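Local coordinates for protein succinate dehydrogenase subunit A (Mycolicibacterium smegmatis MC2 51, PDB 6LUM) that probably serves as the FAD-binding flavoprotein subunit of succinate dehydrogenase, oxidising succinate to fumarate and passing the electrons on to its partner subunits, at residues Thr67-Asp81 with Tyr569-Glu581. Numbering follows the deposited sequence.
Sequences TFDTVKGGDYLADQD and YKPVVQTRYEPME
Y577 is the main bump of the 569-581 tail, burying 127 Å² against 67-81: its ring lodges in a hollow made by T67, F68 and V71 of helix 63-73 and by Q80 at the start of helix 80-100. V71 CG1 sits 3.7 Å from Y577 CB at the root of the side chain, T67 CG2 reaches the hydroxyl end, and Q80 CG meets the ring edge at CD1. F68 completes the wall; with CG anti to its backbone N, it brings CD1 to 3.5 Å from Y577 CD2, the ring planes inclined at 46°, neither stacked nor T-shaped. Y577 OH is held by E64 of the same helix.

A second fit is flatter: the backbone at P579 lies over one face of the Y76 ring, with P579 CA 3.8 Å from the centroid and over the centre of the face, a CH-pi contact. M580 CG adds a flank at the Y76 hydroxyl.

Nearer the strand, V572 CG2 faces A78 O and D79 OD1, while T575 and Q80 run past each other in opposite directions, T575 CG2 3.7 Å from Q80 CB. V573 N donates to D79 OD1 (3.3 Å, N-H...O 153°), meeting the oxygen from above the carboxylate plane, 51° out of it. With one hydrogen bond assigned between the segments, the contact rests mainly on apolar and aromatic surfaces; shape matching probably does most to seat this C-terminal tail on helix 63-73 and the loop leading to helix 80-100.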
loop_
_atom_site.group_PDB
_atom_site.type_symbol
_atom_site.label_atom_id
_atom_site.label_comp_id
_atom_site.label_asym_id
_atom_site.label_seq_id
_atom_site.Cartn_x
_atom_site.Cartn_y
_atom_site.Cartn_z
ATOM N N THR D 67 21.659 19.540 -37.064
ATOM C CA THR D 67 23.046 19.105 -37.007
ATOM C C THR D 67 23.946 20.047 -37.790
ATOM O O THR D 67 25.030 20.418 -37.328
ATOM C CB THR D 67 23.162 17.682 -37.535
ATOM O OG1 THR D 67 22.478 16.794 -36.649
ATOM C CG2 THR D 67 24.598 17.269 -37.621
ATOM N N PHE D 68 23.511 20.454 -38.981
ATOM C CA PHE D 68 24.331 21.376 -39.753
ATOM C C PHE D 68 24.478 22.704 -39.038
ATOM O O PHE D 68 25.550 23.316 -39.067
ATOM C CB PHE D 68 23.753 21.610 -41.143
ATOM C CG PHE D 68 24.402 22.753 -41.869
ATOM C CD1 PHE D 68 25.577 22.562 -42.564
ATOM C CD2 PHE D 68 23.850 24.020 -41.841
ATOM C CE1 PHE D 68 26.183 23.606 -43.223
ATOM C CE2 PHE D 68 24.455 25.065 -42.498
ATOM C CZ PHE D 68 25.621 24.857 -43.189
ATOM N N ASP D 69 23.411 23.179 -38.401
ATOM C CA ASP D 69 23.494 24.486 -37.762
ATOM C C ASP D 69 24.381 24.438 -36.528
ATOM O O ASP D 69 25.141 25.372 -36.273
ATOM C CB ASP D 69 22.104 24.990 -37.409
ATOM C CG ASP D 69 21.976 26.474 -37.593
ATOM O OD1 ASP D 69 20.870 26.932 -37.934
ATOM O OD2 ASP D 69 22.990 27.179 -37.415
ATOM N N THR D 70 24.314 23.347 -35.764
ATOM C CA THR D 70 25.248 23.150 -34.661
ATOM C C THR D 70 26.685 23.137 -35.159
ATOM O O THR D 70 27.553 23.824 -34.607
ATOM C CB THR D 70 24.938 21.847 -33.932
ATOM O OG1 THR D 70 23.562 21.822 -33.550
ATOM C CG2 THR D 70 25.794 21.722 -32.697
ATOM N N VAL D 71 26.954 22.361 -36.211
ATOM C CA VAL D 71 28.318 22.230 -36.711
ATOM C C VAL D 71 28.845 23.564 -37.213
ATOM O O VAL D 71 30.006 23.914 -36.979
ATOM C CB VAL D 71 28.378 21.151 -37.802
ATOM C CG1 VAL D 71 29.574 21.366 -38.691
ATOM C CG2 VAL D 71 28.434 19.786 -37.169
ATOM N N LYS D 72 28.011 24.335 -37.906
ATOM C CA LYS D 72 28.481 25.618 -38.406
ATOM C C LYS D 72 28.572 26.665 -37.307
ATOM O O LYS D 72 29.405 27.573 -37.396
ATOM C CB LYS D 72 27.576 26.127 -39.524
ATOM C CG LYS D 72 28.200 27.258 -40.318
ATOM C CD LYS D 72 27.171 28.019 -41.120
ATOM C CE LYS D 72 26.129 28.640 -40.218
ATOM N NZ LYS D 72 26.760 29.410 -39.121
ATOM N N GLY D 73 27.738 26.565 -36.270
ATOM C CA GLY D 73 27.846 27.494 -35.160
ATOM C C GLY D 73 29.104 27.270 -34.350
ATOM O O GLY D 73 29.747 28.226 -33.914
ATOM N N GLY D 74 29.486 26.012 -34.160
ATOM C CA GLY D 74 30.737 25.702 -33.501
ATOM C C GLY D 74 31.985 26.180 -34.210
ATOM O O GLY D 74 33.084 25.956 -33.701
ATOM N N ASP D 75 31.853 26.828 -35.363
ATOM C CA ASP D 75 32.993 27.321 -36.135
ATOM C C ASP D 75 33.951 26.194 -36.506
ATOM O O ASP D 75 35.168 26.375 -36.531
ATOM C CB ASP D 75 33.728 28.432 -35.391
ATOM C CG ASP D 75 34.405 29.398 -36.327
ATOM O OD1 ASP D 75 34.656 29.019 -37.485
ATOM O OD2 ASP D 75 34.688 30.537 -35.910
ATOM N N TYR D 76 33.395 25.022 -36.795
ATOM C CA TYR D 76 34.147 23.886 -37.323
ATOM C C TYR D 76 35.237 23.442 -36.351
ATOM O O TYR D 76 36.403 23.277 -36.707
ATOM C CB TYR D 76 34.722 24.213 -38.702
ATOM C CG TYR D 76 33.641 24.506 -39.705
ATOM C CD1 TYR D 76 32.694 23.546 -40.024
ATOM C CD2 TYR D 76 33.543 25.746 -40.308
ATOM C CE1 TYR D 76 31.695 23.807 -40.921
ATOM C CE2 TYR D 76 32.547 26.014 -41.208
ATOM C CZ TYR D 76 31.627 25.042 -41.511
ATOM O OH TYR D 76 30.629 25.307 -42.414
ATOM N N LEU D 77 34.822 23.254 -35.102
ATOM C CA LEU D 77 35.657 22.592 -34.111
ATOM C C LEU D 77 34.857 21.577 -33.308
ATOM O O LEU D 77 35.413 20.958 -32.399
ATOM C CB LEU D 77 36.301 23.600 -33.171
ATOM C CG LEU D 77 37.638 23.175 -32.581
ATOM C CD1 LEU D 77 38.694 23.214 -33.649
ATOM C CD2 LEU D 77 38.011 24.064 -31.431
ATOM N N ALA D 78 33.577 21.397 -33.608
ATOM C CA ALA D 78 32.780 20.366 -32.975
ATOM C C ALA D 78 33.127 19.005 -33.563
ATOM O O ALA D 78 33.786 18.898 -34.595
ATOM C CB ALA D 78 31.293 20.661 -33.150
ATOM N N ASP D 79 32.679 17.952 -32.893
ATOM C CA ASP D 79 32.843 16.594 -33.389
ATOM C C ASP D 79 31.524 16.133 -33.989
ATOM O O ASP D 79 30.502 16.102 -33.294
ATOM C CB ASP D 79 33.291 15.647 -32.282
ATOM C CG ASP D 79 34.702 15.922 -31.819
ATOM O OD1 ASP D 79 35.486 16.479 -32.613
ATOM O OD2 ASP D 79 35.035 15.577 -30.666
ATOM N N GLN D 80 31.549 15.772 -35.274
ATOM C CA GLN D 80 30.299 15.522 -35.979
ATOM C C GLN D 80 29.573 14.295 -35.447
ATOM O O GLN D 80 28.338 14.268 -35.446
ATOM C CB GLN D 80 30.548 15.382 -37.475
ATOM C CG GLN D 80 30.487 16.685 -38.254
ATOM C CD GLN D 80 31.795 17.420 -38.263
ATOM O OE1 GLN D 80 32.800 16.906 -37.799
ATOM N NE2 GLN D 80 31.797 18.622 -38.811
ATOM N N ASP D 81 30.303 13.282 -34.980
ATOM C CA ASP D 81 29.653 12.126 -34.367
ATOM C C ASP D 81 28.855 12.543 -33.141
ATOM O O ASP D 81 27.696 12.140 -32.965
ATOM C CB ASP D 81 30.691 11.071 -33.990
ATOM C CG ASP D 81 31.901 11.655 -33.281
ATOM O OD1 ASP D 81 31.874 12.853 -32.930
ATOM O OD2 ASP D 81 32.884 10.914 -33.070
ATOM N N TYR D 569 47.893 18.030 -28.472
ATOM C CA TYR D 569 46.820 18.301 -29.413
ATOM C C TYR D 569 46.005 17.045 -29.658
ATOM O O TYR D 569 46.524 15.930 -29.618
ATOM C CB TYR D 569 47.366 18.832 -30.728
ATOM C CG TYR D 569 47.579 20.318 -30.713
ATOM C CD1 TYR D 569 48.824 20.858 -30.440
ATOM C CD2 TYR D 569 46.530 21.184 -30.960
ATOM C CE1 TYR D 569 49.017 22.221 -30.423
ATOM C CE2 TYR D 569 46.713 22.547 -30.945
ATOM C CZ TYR D 569 47.954 23.059 -30.676
ATOM O OH TYR D 569 48.125 24.418 -30.664
ATOM N N LYS D 570 44.718 17.241 -29.918
ATOM C CA LYS D 570 43.792 16.151 -30.157
ATOM C C LYS D 570 43.065 16.408 -31.472
ATOM O O LYS D 570 42.553 17.518 -31.688
ATOM C CB LYS D 570 42.801 16.042 -29.002
ATOM C CG LYS D 570 41.652 15.102 -29.229
ATOM C CD LYS D 570 40.789 15.056 -27.990
ATOM C CE LYS D 570 39.707 14.016 -28.094
ATOM N NZ LYS D 570 38.729 14.169 -26.987
ATOM N N PRO D 571 43.002 15.434 -32.373
ATOM C CA PRO D 571 42.359 15.678 -33.665
ATOM C C PRO D 571 40.848 15.757 -33.537
ATOM O O PRO D 571 40.236 15.107 -32.689
ATOM C CB PRO D 571 42.781 14.467 -34.497
ATOM C CG PRO D 571 42.975 13.396 -33.492
ATOM C CD PRO D 571 43.542 14.071 -32.277
ATOM N N VAL D 572 40.247 16.567 -34.401
ATOM C CA VAL D 572 38.803 16.757 -34.435
ATOM C C VAL D 572 38.199 15.816 -35.468
ATOM O O VAL D 572 38.716 15.690 -36.585
ATOM C CB VAL D 572 38.441 18.222 -34.727
ATOM C CG1 VAL D 572 39.110 18.694 -35.992
ATOM C CG2 VAL D 572 36.945 18.368 -34.859
ATOM N N VAL D 573 37.116 15.139 -35.086
ATOM C CA VAL D 573 36.469 14.179 -35.967
ATOM C C VAL D 573 35.659 14.916 -37.025
ATOM O O VAL D 573 35.102 15.988 -36.774
ATOM C CB VAL D 573 35.579 13.234 -35.142
ATOM C CG1 VAL D 573 35.199 12.016 -35.950
ATOM C CG2 VAL D 573 36.286 12.836 -33.875
ATOM N N GLN D 574 35.597 14.342 -38.226
ATOM C CA GLN D 574 34.851 14.930 -39.333
ATOM C C GLN D 574 34.124 13.832 -40.093
ATOM O O GLN D 574 34.716 12.793 -40.392
ATOM C CB GLN D 574 35.774 15.693 -40.286
ATOM C CG GLN D 574 36.659 16.711 -39.608
ATOM C CD GLN D 574 36.698 18.028 -40.342
ATOM O OE1 GLN D 574 36.284 18.122 -41.497
ATOM N NE2 GLN D 574 37.190 19.062 -39.672
ATOM N N THR D 575 32.846 14.058 -40.398
ATOM C CA THR D 575 32.070 13.101 -41.181
ATOM C C THR D 575 31.628 13.665 -42.524
ATOM O O THR D 575 31.973 13.097 -43.565
ATOM C CB THR D 575 30.848 12.630 -40.385
ATOM O OG1 THR D 575 29.923 13.713 -40.247
ATOM C CG2 THR D 575 31.265 12.147 -39.014
ATOM N N ARG D 576 30.882 14.760 -42.542
ATOM C CA ARG D 576 30.344 15.269 -43.798
ATOM C C ARG D 576 30.635 16.738 -44.029
ATOM O O ARG D 576 30.896 17.134 -45.165
ATOM C CB ARG D 576 28.825 15.062 -43.854
ATOM C CG ARG D 576 28.360 13.672 -43.509
ATOM C CD ARG D 576 26.853 13.628 -43.399
ATOM N NE ARG D 576 26.398 12.380 -42.799
ATOM C CZ ARG D 576 26.301 12.176 -41.491
ATOM N NH1 ARG D 576 26.626 13.139 -40.642
ATOM N NH2 ARG D 576 25.880 11.007 -41.032
ATOM N N TYR D 577 30.591 17.556 -42.986
ATOM C CA TYR D 577 30.611 19.001 -43.135
ATOM C C TYR D 577 32.046 19.496 -43.198
ATOM O O TYR D 577 32.884 19.096 -42.388
ATOM C CB TYR D 577 29.852 19.656 -41.985
ATOM C CG TYR D 577 28.479 19.060 -41.790
ATOM C CD1 TYR D 577 28.292 17.951 -40.982
ATOM C CD2 TYR D 577 27.377 19.593 -42.431
ATOM C CE1 TYR D 577 27.049 17.398 -40.811
ATOM C CE2 TYR D 577 26.129 19.047 -42.265
ATOM C CZ TYR D 577 25.970 17.949 -41.454
ATOM O OH TYR D 577 24.723 17.399 -41.287
ATOM N N GLU D 578 32.324 20.357 -44.166
ATOM C CA GLU D 578 33.679 20.817 -44.381
ATOM C C GLU D 578 33.754 22.330 -44.239
ATOM O O GLU D 578 32.775 23.031 -44.509
ATOM C CB GLU D 578 34.180 20.392 -45.767
ATOM C CG GLU D 578 34.318 18.888 -45.907
ATOM C CD GLU D 578 35.393 18.312 -45.000
ATOM O OE1 GLU D 578 36.411 18.996 -44.766
ATOM O OE2 GLU D 578 35.217 17.176 -44.510
ATOM N N PRO D 579 34.901 22.859 -43.818
ATOM C CA PRO D 579 34.983 24.285 -43.491
ATOM C C PRO D 579 34.635 25.174 -44.672
ATOM O O PRO D 579 34.775 24.789 -45.833
ATOM C CB PRO D 579 36.445 24.467 -43.077
ATOM C CG PRO D 579 36.898 23.113 -42.678
ATOM C CD PRO D 579 36.162 22.156 -43.541
ATOM N N MET D 580 34.172 26.381 -44.352
ATOM C CA MET D 580 33.884 27.411 -45.336
ATOM C C MET D 580 33.617 28.713 -44.600
ATOM O O MET D 580 33.000 28.707 -43.535
ATOM C CB MET D 580 32.687 27.026 -46.222
ATOM C CG MET D 580 31.346 26.853 -45.510
ATOM S SD MET D 580 30.424 28.391 -45.315
ATOM C CE MET D 580 29.986 28.733 -47.017
ATOM N N GLU D 581 34.089 29.816 -45.166
ATOM C CA GLU D 581 33.968 31.118 -44.521
ATOM C C GLU D 581 32.517 31.569 -44.435
ATOM O O GLU D 581 32.113 32.208 -43.462
ATOM C CB GLU D 581 34.793 32.163 -45.272
ATOM C CG GLU D 581 36.238 32.269 -44.805
ATOM C CD GLU D 581 36.415 33.234 -43.645
ATOM O OE1 GLU D 581 35.843 34.343 -43.699
ATOM O OE2 GLU D 581 37.131 32.887 -42.681
#